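Local structure of aminotransferase (Paracoccus denitrificans, 4GRX) at residues A[136-141]-A[230-234]. The protein is a class III omega-aminotransferase that probably moves amino groups between amine donors and carbonyl acceptors with the help of pyridoxal phosphate. Numbering follows the deposited sequence.
Sequences MVKMLW and AGFFA
A230, at the start of its strand segment, meets the helix with its CB methyl and its carbonyl O: CB lies 4.2 Å from CB of L140 and at the edge of the W141 ring, 4.3 Å from CD1. The carbonyl O, 3.5 Å from CD1 of L140, is hydrogen-bonded to NE2 of H144, one turn beyond L140 on the same helix. At G231 the backbone itself is the surface, CA lying 3.9 Å from CD1 of L140. The contact illustrates how a helix settles on a sheet in the large domain of fold-type I PLP enzymes: helix 129-146 covers one face of the mixed seven-stranded sheet, and the axis of its segment 136-141 runs at 150° to that of strand segment 230-234, 8.2 Å away at closest. F232 turns to the other face, against helix 250-260. F233 returns to the helix and carries the main apolar contact. With CG anti to its carbonyl carbon (chi1 -67°), the ring reaches M136, whose CB lies in the ring plane at the edge and whose CG comes to 3.5 Å from CZ. V137 CG2 and L140 CD1 approach the same ring obliquely, the latter 4.0 Å from CE1. Replacing F233 by an alanine is likely to leave M136, V137 and L140 without their shared partner and open a gap between helix and sheet.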
# COMPACT_ATOMS: atom_id res chain seq x y z
N MET A 136 -2.63 -1.80 11.40
CA MET A 136 -2.44 -2.02 12.84
C MET A 136 -3.37 -1.16 13.68
O MET A 136 -3.92 -1.62 14.68
CB MET A 136 -1.00 -1.78 13.28
CG MET A 136 -0.73 -2.20 14.73
SD MET A 136 -0.91 -3.99 14.94
CE MET A 136 -2.13 -4.09 16.26
N VAL A 137 -3.54 0.10 13.27
CA VAL A 137 -4.44 0.99 13.96
C VAL A 137 -5.87 0.46 13.86
O VAL A 137 -6.56 0.37 14.86
CB VAL A 137 -4.33 2.43 13.42
CG1 VAL A 137 -5.30 3.35 14.14
CG2 VAL A 137 -2.92 2.95 13.61
N LYS A 138 -6.30 0.07 12.65
CA LYS A 138 -7.65 -0.46 12.45
C LYS A 138 -7.89 -1.71 13.30
O LYS A 138 -8.97 -1.89 13.87
CB LYS A 138 -7.90 -0.77 10.97
CG LYS A 138 -8.15 0.43 10.07
CD LYS A 138 -8.37 -0.04 8.63
CE LYS A 138 -9.73 -0.72 8.46
NZ LYS A 138 -9.92 -1.34 7.11
N MET A 139 -6.86 -2.56 13.37
CA MET A 139 -6.89 -3.75 14.21
C MET A 139 -7.13 -3.35 15.67
O MET A 139 -7.98 -3.92 16.34
CB MET A 139 -5.58 -4.50 14.08
CG MET A 139 -5.72 -5.96 13.69
SD MET A 139 -4.15 -6.50 12.96
CE MET A 139 -4.70 -7.71 11.76
N LEU A 140 -6.39 -2.35 16.15
CA LEU A 140 -6.61 -1.83 17.50
C LEU A 140 -8.05 -1.31 17.69
O LEU A 140 -8.72 -1.70 18.66
CB LEU A 140 -5.56 -0.78 17.87
CG LEU A 140 -4.11 -1.29 17.91
CD1 LEU A 140 -3.14 -0.16 18.18
CD2 LEU A 140 -3.91 -2.38 18.95
N TRP A 141 -8.55 -0.49 16.77
CA TRP A 141 -9.93 -0.00 16.87
C TRP A 141 -10.95 -1.10 16.91
O TRP A 141 -11.80 -1.12 17.78
CB TRP A 141 -10.26 0.93 15.72
CG TRP A 141 -9.46 2.19 15.75
CD1 TRP A 141 -8.80 2.74 16.84
CD2 TRP A 141 -9.23 3.12 14.64
NE1 TRP A 141 -8.17 3.89 16.48
CE2 TRP A 141 -8.41 4.19 15.18
CE3 TRP A 141 -9.61 3.16 13.31
CZ2 TRP A 141 -7.99 5.25 14.39
CZ3 TRP A 141 -9.20 4.24 12.53
CH2 TRP A 141 -8.40 5.26 13.06
N ALA A 230 -5.64 3.68 22.37
CA ALA A 230 -5.70 2.38 21.71
C ALA A 230 -4.34 1.72 21.54
O ALA A 230 -4.27 0.48 21.47
CB ALA A 230 -6.38 2.52 20.36
N GLY A 231 -3.28 2.52 21.46
CA GLY A 231 -1.95 1.99 21.22
C GLY A 231 -0.81 2.99 21.32
O GLY A 231 -1.01 4.21 21.38
N PHE A 232 0.41 2.43 21.35
CA PHE A 232 1.67 3.18 21.38
C PHE A 232 2.60 2.52 20.37
O PHE A 232 2.93 1.33 20.50
CB PHE A 232 2.28 3.12 22.78
CG PHE A 232 3.68 3.70 22.89
CD1 PHE A 232 4.80 2.95 22.57
CD2 PHE A 232 3.87 5.01 23.34
CE1 PHE A 232 6.08 3.48 22.67
CE2 PHE A 232 5.14 5.55 23.45
CZ PHE A 232 6.26 4.78 23.11
N PHE A 233 3.00 3.28 19.36
CA PHE A 233 3.96 2.79 18.38
C PHE A 233 5.30 3.45 18.60
O PHE A 233 5.36 4.65 18.91
CB PHE A 233 3.50 3.11 16.96
CG PHE A 233 2.27 2.39 16.52
CD1 PHE A 233 1.03 2.64 17.14
CD2 PHE A 233 2.33 1.50 15.45
CE1 PHE A 233 -0.11 1.97 16.72
CE2 PHE A 233 1.19 0.84 15.03
CZ PHE A 233 -0.03 1.07 15.66
N ALA A 234 6.37 2.68 18.41
CA ALA A 234 7.74 3.23 18.41
C ALA A 234 8.67 2.43 17.53
O ALA A 234 8.65 1.19 17.55
CB ALA A 234 8.30 3.29 19.83